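Local coordinates for uncharacterized protein (Pseudomonas aeruginosa UCBPP-PA14, PDB 3FD9) that acts as the transcriptional antiactivator ExsD, probably keeping the type III secretion regulon off by disrupting self-association and DNA binding of the activator ExsA, at residues A[109-114]-A[188-193]; A[120-125]-A[177-182]; A[210-213]-A[219-222]. One frame throughout, in Å; residues are numbered along the deposited sequence.

Interaction 1: residues A[109-114]-A[188-193]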
loop_
_atom_site.group_PDB
_atom_site.type_symbol
_atom_site.label_atom_id
_atom_site.label_comp_id
_atom_site.label_asym_id
_atom_site.label_seq_id
_atom_site.Cartn_x
_atom_site.Cartn_y
_atom_site.Cartn_z
ATOM N N GLY A 109 -20.240 8.324 -13.664
ATOM C CA GLY A 109 -20.650 6.947 -13.462
ATOM C C GLY A 109 -22.160 6.853 -13.431
ATOM O O GLY A 109 -22.754 5.935 -13.988
ATOM N N TRP A 110 -22.781 7.819 -12.771
ATOM C CA TRP A 110 -24.231 7.893 -12.719
ATOM C C TRP A 110 -24.811 8.156 -14.113
ATOM O O TRP A 110 -25.648 7.399 -14.588
ATOM C CB TRP A 110 -24.672 8.970 -11.729
ATOM C CG TRP A 110 -26.139 9.110 -11.641
ATOM C CD1 TRP A 110 -26.981 8.439 -10.801
ATOM C CD2 TRP A 110 -26.963 9.972 -12.431
ATOM N NE1 TRP A 110 -28.279 8.833 -11.020
ATOM C CE2 TRP A 110 -28.292 9.775 -12.018
ATOM C CE3 TRP A 110 -26.705 10.893 -13.447
ATOM C CZ2 TRP A 110 -29.356 10.464 -12.582
ATOM C CZ3 TRP A 110 -27.764 11.579 -14.009
ATOM C CH2 TRP A 110 -29.074 11.357 -13.578
ATOM N N TRP A 111 -24.359 9.218 -14.769
ATOM C CA TRP A 111 -24.790 9.499 -16.130
ATOM C C TRP A 111 -24.710 8.237 -16.973
ATOM O O TRP A 111 -25.695 7.787 -17.545
ATOM C CB TRP A 111 -23.924 10.588 -16.754
ATOM C CG TRP A 111 -24.290 10.919 -18.164
ATOM C CD1 TRP A 111 -25.423 11.545 -18.586
ATOM C CD2 TRP A 111 -23.519 10.651 -19.342
ATOM N NE1 TRP A 111 -25.410 11.685 -19.953
ATOM C CE2 TRP A 111 -24.252 11.144 -20.440
ATOM C CE3 TRP A 111 -22.282 10.044 -19.574
ATOM C CZ2 TRP A 111 -23.789 11.047 -21.748
ATOM C CZ3 TRP A 111 -21.822 9.952 -20.870
ATOM C CH2 TRP A 111 -22.573 10.449 -21.942
ATOM N N GLU A 112 -23.524 7.660 -17.033
ATOM C CA GLU A 112 -23.295 6.424 -17.761
ATOM C C GLU A 112 -24.413 5.387 -17.572
ATOM O O GLU A 112 -24.819 4.728 -18.529
ATOM C CB GLU A 112 -21.970 5.837 -17.299
ATOM C CG GLU A 112 -21.376 4.823 -18.218
ATOM C CD GLU A 112 -20.141 4.212 -17.623
ATOM O OE1 GLU A 112 -20.177 3.840 -16.427
ATOM O OE2 GLU A 112 -19.131 4.113 -18.349
ATOM N N SER A 113 -24.893 5.245 -16.337
ATOM C CA SER A 113 -25.913 4.256 -15.993
ATOM C C SER A 113 -27.245 4.523 -16.667
ATOM O O SER A 113 -27.985 3.587 -16.950
ATOM C CB SER A 113 -26.142 4.208 -14.481
ATOM O OG SER A 113 -24.992 3.752 -13.794
ATOM N N LEU A 114 -27.572 5.793 -16.894
ATOM C CA LEU A 114 -28.798 6.122 -17.610
ATOM C C LEU A 114 -28.779 5.468 -18.983
ATOM O O LEU A 114 -29.742 4.822 -19.382
ATOM C CB LEU A 114 -28.954 7.628 -17.784
ATOM C CG LEU A 114 -29.114 8.515 -16.556
ATOM C CD1 LEU A 114 -29.326 9.947 -17.019
ATOM C CD2 LEU A 114 -30.280 8.046 -15.688
ATOM N N SER A 188 -20.272 9.387 -27.888
ATOM C CA SER A 188 -21.106 10.158 -28.799
ATOM C C SER A 188 -22.029 11.123 -28.065
ATOM O O SER A 188 -22.348 12.197 -28.582
ATOM C CB SER A 188 -21.934 9.226 -29.687
ATOM O OG SER A 188 -21.108 8.517 -30.593
ATOM N N ALA A 189 -22.456 10.740 -26.864
ATOM C CA ALA A 189 -23.470 11.499 -26.131
ATOM C C ALA A 189 -22.882 12.664 -25.338
ATOM O O ALA A 189 -23.615 13.536 -24.866
ATOM C CB ALA A 189 -24.248 10.587 -25.220
ATOM N N TRP A 190 -21.560 12.656 -25.184
ATOM C CA TRP A 190 -20.833 13.712 -24.483
ATOM C C TRP A 190 -19.439 13.816 -25.070
ATOM O O TRP A 190 -18.460 13.436 -24.424
ATOM C CB TRP A 190 -20.705 13.393 -22.999
ATOM C CG TRP A 190 -20.273 14.570 -22.175
ATOM C CD1 TRP A 190 -19.785 15.757 -22.632
ATOM C CD2 TRP A 190 -20.270 14.659 -20.745
ATOM N NE1 TRP A 190 -19.492 16.590 -21.577
ATOM C CE2 TRP A 190 -19.778 15.935 -20.405
ATOM C CE3 TRP A 190 -20.645 13.787 -19.718
ATOM C CZ2 TRP A 190 -19.650 16.358 -19.083
ATOM C CZ3 TRP A 190 -20.513 14.209 -18.405
ATOM C CH2 TRP A 190 -20.021 15.484 -18.101
ATOM N N PRO A 191 -19.344 14.340 -26.296
ATOM C CA PRO A 191 -18.100 14.346 -27.073
ATOM C C PRO A 191 -16.924 14.956 -26.317
ATOM O O PRO A 191 -15.834 14.390 -26.366
ATOM C CB PRO A 191 -18.455 15.211 -28.285
ATOM C CG PRO A 191 -19.956 15.115 -28.392
ATOM C CD PRO A 191 -20.437 15.044 -26.985
ATOM N N ASN A 192 -17.141 16.075 -25.626
ATOM C CA ASN A 192 -16.046 16.825 -25.011
ATOM C C ASN A 192 -15.709 16.465 -23.566
ATOM O O ASN A 192 -15.075 17.257 -22.862
ATOM C CB ASN A 192 -16.314 18.328 -25.088
ATOM C CG ASN A 192 -16.347 18.844 -26.508
ATOM O OD1 ASN A 192 -17.117 19.752 -26.823
ATOM N ND2 ASN A 192 -15.514 18.271 -27.377
ATOM N N TRP A 193 -16.125 15.281 -23.122
ATOM C CA TRP A 193 -15.790 14.814 -21.776
ATOM C C TRP A 193 -14.280 14.742 -21.614
ATOM O O TRP A 193 -13.749 15.212 -20.625
ATOM C CB TRP A 193 -16.445 13.462 -21.492
ATOM C CG TRP A 193 -15.880 12.695 -20.321
ATOM C CD1 TRP A 193 -15.118 11.564 -20.379
ATOM C CD2 TRP A 193 -16.062 12.981 -18.930
ATOM N NE1 TRP A 193 -14.805 11.135 -19.112
ATOM C CE2 TRP A 193 -15.372 11.989 -18.205
ATOM C CE3 TRP A 193 -16.736 13.980 -18.230
ATOM C CZ2 TRP A 193 -15.334 11.970 -16.817
ATOM C CZ3 TRP A 193 -16.700 13.965 -16.861
ATOM C CH2 TRP A 193 -16.003 12.965 -16.161
#
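The indoles of Trp111 and Trp190 meet edge-to-face: one face of Trp111 receives Trp190 CE3, which lies 4.0 Å above the ring plane and toward its rim, while the CE3 corner of Trp111 comes to the edge of Trp190, close to that ring's plane. The six-membered rings have centroids 5.5 Å apart and planes at 84°, which makes this a T-shaped pair. It joins helix 96-115 to the type I beta turn, Trp190 to Trp193, beyond helix 157-189. At the edge of Trp111, near its plane, sits the methyl of Ala189, with CZ2 of Trp111 3.5 Å from CB of Ala189. Trp193 CE3, from the same segment, lies over the rim of one face of Trp190. Trp111 reaches across because its CG stands anti to the backbone N (chi1 179°), carrying the indole off the helix toward the turn.

The cluster continues outside the two segments, where Pro213 packs against both Trp111 and Trp190 and the ring of Tyr108 meets that of Trp111. The two segments meet through carbon atoms, Trp111 CH2 lying 3.6 Å from Trp190 CB; the polar end of Trp190 is held separately, its NE1 hydrogen-bonded to the backbone O of Phe209.

Interaction 2: residues A[120-125]-A[177-182]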
loop_
_atom_site.group_PDB
_atom_site.type_symbol
_atom_site.label_atom_id
_atom_site.label_comp_id
_atom_site.label_asym_id
_atom_site.label_seq_id
_atom_site.Cartn_x
_atom_site.Cartn_y
_atom_site.Cartn_z
ATOM N N PRO A 120 -22.839 -0.612 -14.748
ATOM C CA PRO A 120 -22.149 -0.698 -13.456
ATOM C C PRO A 120 -21.860 -2.141 -13.102
ATOM O O PRO A 120 -20.754 -2.452 -12.673
ATOM C CB PRO A 120 -23.167 -0.126 -12.479
ATOM C CG PRO A 120 -23.993 0.793 -13.306
ATOM C CD PRO A 120 -24.075 0.182 -14.664
ATOM N N GLY A 121 -22.842 -3.014 -13.304
ATOM C CA GLY A 121 -22.694 -4.421 -12.988
ATOM C C GLY A 121 -21.589 -5.086 -13.784
ATOM O O GLY A 121 -20.837 -5.911 -13.256
ATOM N N TRP A 122 -21.484 -4.730 -15.060
ATOM C CA TRP A 122 -20.434 -5.291 -15.900
ATOM C C TRP A 122 -19.041 -4.928 -15.382
ATOM O O TRP A 122 -18.150 -5.780 -15.336
ATOM C CB TRP A 122 -20.581 -4.828 -17.351
ATOM C CG TRP A 122 -21.890 -5.189 -17.973
ATOM C CD1 TRP A 122 -22.783 -6.122 -17.524
ATOM C CD2 TRP A 122 -22.449 -4.646 -19.176
ATOM N NE1 TRP A 122 -23.865 -6.182 -18.367
ATOM C CE2 TRP A 122 -23.685 -5.287 -19.392
ATOM C CE3 TRP A 122 -22.026 -3.674 -20.091
ATOM C CZ2 TRP A 122 -24.505 -4.990 -20.479
ATOM C CZ3 TRP A 122 -22.840 -3.378 -21.172
ATOM C CH2 TRP A 122 -24.066 -4.035 -21.357
ATOM N N ARG A 123 -18.862 -3.665 -14.998
ATOM C CA ARG A 123 -17.558 -3.172 -14.569
ATOM C C ARG A 123 -17.011 -3.952 -13.393
ATOM O O ARG A 123 -15.892 -4.472 -13.452
ATOM C CB ARG A 123 -17.609 -1.680 -14.228
ATOM C CG ARG A 123 -17.727 -0.790 -15.452
ATOM C CD ARG A 123 -17.566 0.677 -15.120
ATOM N NE ARG A 123 -17.779 1.496 -16.312
ATOM C CZ ARG A 123 -17.006 1.455 -17.397
ATOM N NH1 ARG A 123 -15.965 0.629 -17.444
ATOM N NH2 ARG A 123 -17.274 2.234 -18.439
ATOM N N LEU A 124 -17.794 -4.034 -12.321
ATOM C CA LEU A 124 -17.333 -4.734 -11.130
ATOM C C LEU A 124 -17.155 -6.219 -11.420
ATOM O O LEU A 124 -16.248 -6.853 -10.888
ATOM C CB LEU A 124 -18.271 -4.500 -9.944
ATOM C CG LEU A 124 -19.678 -5.082 -9.985
ATOM C CD1 LEU A 124 -19.674 -6.519 -9.485
ATOM C CD2 LEU A 124 -20.608 -4.227 -9.138
ATOM N N SER A 125 -18.005 -6.765 -12.280
ATOM C CA SER A 125 -17.853 -8.156 -12.688
ATOM C C SER A 125 -16.472 -8.381 -13.289
ATOM O O SER A 125 -15.855 -9.423 -13.069
ATOM C CB SER A 125 -18.938 -8.562 -13.686
ATOM O OG SER A 125 -20.218 -8.575 -13.076
ATOM N N GLY A 177 -16.411 -6.568 -24.348
ATOM C CA GLY A 177 -17.087 -6.292 -25.602
ATOM C C GLY A 177 -18.268 -5.367 -25.409
ATOM O O GLY A 177 -18.365 -4.324 -26.060
ATOM N N LYS A 178 -19.167 -5.750 -24.506
ATOM C CA LYS A 178 -20.336 -4.941 -24.184
ATOM C C LYS A 178 -19.925 -3.537 -23.752
ATOM O O LYS A 178 -20.560 -2.550 -24.122
ATOM C CB LYS A 178 -21.142 -5.592 -23.066
ATOM C CG LYS A 178 -21.709 -6.963 -23.385
ATOM C CD LYS A 178 -22.379 -7.552 -22.144
ATOM C CE LYS A 178 -23.151 -8.830 -22.443
ATOM N NZ LYS A 178 -23.795 -9.364 -21.211
ATOM N N LEU A 179 -18.860 -3.457 -22.963
ATOM C CA LEU A 179 -18.404 -2.186 -22.425
ATOM C C LEU A 179 -17.763 -1.329 -23.503
ATOM O O LEU A 179 -17.811 -0.098 -23.443
ATOM C CB LEU A 179 -17.414 -2.415 -21.285
ATOM C CG LEU A 179 -17.990 -2.936 -19.968
ATOM C CD1 LEU A 179 -16.925 -3.640 -19.160
ATOM C CD2 LEU A 179 -18.604 -1.807 -19.163
ATOM N N GLU A 180 -17.150 -1.970 -24.491
ATOM C CA GLU A 180 -16.533 -1.228 -25.576
ATOM C C GLU A 180 -17.636 -0.583 -26.397
ATOM O O GLU A 180 -17.532 0.569 -26.805
ATOM C CB GLU A 180 -15.677 -2.143 -26.450
ATOM C CG GLU A 180 -14.388 -1.495 -26.943
ATOM C CD GLU A 180 -14.630 -0.240 -27.762
ATOM O OE1 GLU A 180 -15.314 -0.328 -28.806
ATOM O OE2 GLU A 180 -14.125 0.835 -27.368
ATOM N N THR A 181 -18.707 -1.332 -26.623
ATOM C CA THR A 181 -19.853 -0.809 -27.349
ATOM C C THR A 181 -20.497 0.354 -26.591
ATOM O O THR A 181 -20.749 1.411 -27.165
ATOM C CB THR A 181 -20.903 -1.908 -27.613
ATOM O OG1 THR A 181 -20.287 -3.015 -28.285
ATOM C CG2 THR A 181 -22.043 -1.368 -28.466
ATOM N N ALA A 182 -20.758 0.158 -25.301
ATOM C CA ALA A 182 -21.371 1.205 -24.488
ATOM C C ALA A 182 -20.525 2.468 -24.523
ATOM O O ALA A 182 -21.036 3.572 -24.721
ATOM C CB ALA A 182 -21.557 0.735 -23.062
#
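Trp122 and Lys178 meet at the base of a long helical hairpin, where helix 119-147 sets off and helix 157-189 comes back, in the sequence region known as the ExsD helical hairpin domain. The short segments 120-125 and 177-182 approach to 10.3 Å between axes, with N-to-C directions 134° apart, so the two arms are roughly antiparallel here but clearly splayed. Trp122 and Leu179 mark the nearest backbone approach, their CA atoms 7.5 Å apart.

The main contact is a CH-pi interaction. Lys178 CB lies over the face of the Trp122 six-membered ring, 3.7 Å from its centroid and 25° off the normal. The lysine is extended beyond CG and crosses the tryptophan at about a right angle, so that its methylenes follow the same face and CD comes 3.7 Å from Trp122 CZ2. The aliphatic stem thus does the packing, while the ammonium NZ makes a long, weak ion pair with Glu174.

Leu179 works through one branch. Its CD2 methyl lies near the plane of the Trp122 ring, at the edge, 4.0 Å from CE3 of that tryptophan. The same methyl sits 3.9 Å above the guanidinium plane of Arg123, over its centre, and is thereby shared between the two side chains. Arg123 starts beside the contact, but its chain, extended from CG to NE, brings the guanidinium over the leucine. Its NH2 forms a salt bridge with Glu112 OE2, an oxygen that also pairs with Arg38 of a second subunit.

The contact therefore lies between the two hairpin helices, where Leu179 also packs on Ile119 and Leu126 of helix 119-147, while Arg123 ties that helix to the preceding helix 96-115.

Interaction 3: residues A[210-213]-A[219-222]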
loop_
_atom_site.group_PDB
_atom_site.type_symbol
_atom_site.label_atom_id
_atom_site.label_comp_id
_atom_site.label_asym_id
_atom_site.label_seq_id
_atom_site.Cartn_x
_atom_site.Cartn_y
_atom_site.Cartn_z
ATOM N N GLU A 210 -18.154 21.558 -22.033
ATOM C CA GLU A 210 -19.361 21.874 -22.783
ATOM C C GLU A 210 -19.193 21.649 -24.284
ATOM O O GLU A 210 -18.088 21.774 -24.821
ATOM C CB GLU A 210 -19.864 23.285 -22.470
ATOM C CG GLU A 210 -18.783 24.329 -22.279
ATOM C CD GLU A 210 -19.175 25.366 -21.236
ATOM O OE1 GLU A 210 -19.794 24.978 -20.218
ATOM O OE2 GLU A 210 -18.858 26.563 -21.426
ATOM N N PRO A 211 -20.298 21.303 -24.965
ATOM C CA PRO A 211 -21.638 21.254 -24.372
ATOM C C PRO A 211 -21.855 19.990 -23.546
ATOM O O PRO A 211 -21.491 18.900 -23.995
ATOM C CB PRO A 211 -22.561 21.220 -25.601
ATOM C CG PRO A 211 -21.655 21.193 -26.814
ATOM C CD PRO A 211 -20.308 20.792 -26.342
ATOM N N ILE A 212 -22.462 20.130 -22.371
ATOM C CA ILE A 212 -22.753 18.978 -21.518
ATOM C C ILE A 212 -24.144 18.417 -21.804
ATOM O O ILE A 212 -25.037 19.158 -22.207
ATOM C CB ILE A 212 -22.662 19.351 -20.022
ATOM C CG1 ILE A 212 -23.933 20.053 -19.570
ATOM C CG2 ILE A 212 -21.453 20.245 -19.759
ATOM C CD1 ILE A 212 -24.213 19.880 -18.110
ATOM N N PRO A 213 -24.339 17.105 -21.589
ATOM C CA PRO A 213 -25.640 16.462 -21.822
ATOM C C PRO A 213 -26.770 17.223 -21.141
ATOM O O PRO A 213 -26.549 17.781 -20.074
ATOM C CB PRO A 213 -25.466 15.090 -21.174
ATOM C CG PRO A 213 -24.010 14.820 -21.279
ATOM C CD PRO A 213 -23.337 16.149 -21.095
ATOM N N LEU A 219 -27.423 20.246 -12.626
ATOM C CA LEU A 219 -26.175 20.120 -11.879
ATOM C C LEU A 219 -25.140 21.137 -12.360
ATOM O O LEU A 219 -24.458 21.771 -11.554
ATOM C CB LEU A 219 -25.579 18.727 -12.027
ATOM C CG LEU A 219 -24.130 18.676 -11.535
ATOM C CD1 LEU A 219 -24.091 18.953 -10.038
ATOM C CD2 LEU A 219 -23.452 17.350 -11.871
ATOM N N TRP A 220 -25.027 21.292 -13.676
ATOM C CA TRP A 220 -23.997 22.148 -14.238
ATOM C C TRP A 220 -24.201 23.624 -13.942
ATOM O O TRP A 220 -23.256 24.316 -13.576
ATOM C CB TRP A 220 -23.857 21.938 -15.742
ATOM C CG TRP A 220 -22.425 22.011 -16.190
ATOM C CD1 TRP A 220 -21.815 23.052 -16.826
ATOM C CD2 TRP A 220 -21.413 21.006 -16.007
ATOM N NE1 TRP A 220 -20.493 22.751 -17.060
ATOM C CE2 TRP A 220 -20.225 21.502 -16.569
ATOM C CE3 TRP A 220 -21.404 19.733 -15.432
ATOM C CZ2 TRP A 220 -19.043 20.769 -16.573
ATOM C CZ3 TRP A 220 -20.224 19.009 -15.439
ATOM C CH2 TRP A 220 -19.067 19.527 -16.003
ATOM N N GLN A 221 -25.426 24.106 -14.109
ATOM C CA GLN A 221 -25.729 25.502 -13.819
ATOM C C GLN A 221 -25.102 25.962 -12.493
ATOM O O GLN A 221 -24.298 26.898 -12.485
ATOM C CB GLN A 221 -27.241 25.762 -13.886
ATOM C CG GLN A 221 -27.775 26.774 -12.875
ATOM C CD GLN A 221 -27.471 28.215 -13.246
ATOM O OE1 GLN A 221 -27.181 28.530 -14.403
ATOM N NE2 GLN A 221 -27.545 29.104 -12.259
ATOM N N PRO A 222 -25.434 25.292 -11.375
ATOM C CA PRO A 222 -24.852 25.679 -10.085
ATOM C C PRO A 222 -23.355 25.417 -10.023
ATOM O O PRO A 222 -22.633 26.140 -9.347
ATOM C CB PRO A 222 -25.550 24.753 -9.089
ATOM C CG PRO A 222 -26.726 24.202 -9.810
ATOM C CD PRO A 222 -26.351 24.150 -11.242
#
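Ile212 and Trp220 account for most of the contact, which is of the CH-pi kind. The Ile212 CG2 methyl stands over the five-membered ring of Trp220, 3.7 Å from its centroid and only 12° off the ring normal, a nearly perpendicular approach. Its height above the indole plane is 3.6 Å, and it lies over the centre of the ring system, reaching to 3.6 Å from Trp220 CE2. The first torsion explains the placing: CG2 is anti to the carbonyl carbon of Ile212, whereas CG1 takes the position between N and C (chi1 80°). The position of CD1, at the end of that second branch, is doubtful in the model.

A looser polar approach lies beside it. Glu210 OE1 comes to 3.9 Å from Trp220 NE1, too long to be read as a hydrogen bond, and the carboxylate and ring planes are 55° apart. The glutamate chain bends at chi2 to bring its end closer to the indole.

Outside the segments, Trp220 also touches Leu104 of helix 96-115, while Leu219 packs on Val236 and Trp239 of helix 232-241. The arrangement is that of a loop folded back over the helix that follows it: residues 210-213 cover a tryptophan of helix 217-223, within the ExsD C-terminal domain.

Overall arrangement
Interactions 1 and 2 have centres about 14 Å apart and share helix 157-189, whose partners, helices 96-115 and 119-147, follow each other in the chain. Interaction 2 is nested inside the loop closed by interaction 1, and the Glu112–Arg123 salt bridge joins them. Interaction 3 comes later, in series with both. Its centre is about 12 Å from that of interaction 1, with which it touches through Pro213 against Trp111 and Trp190. Interactions 2 and 3 do not touch, with about 25 Å between centres and about 12 Å between nearest atoms. Interaction 1 thus lies between the base of the helical hairpin and the C-terminal domain, touching the contacts on both.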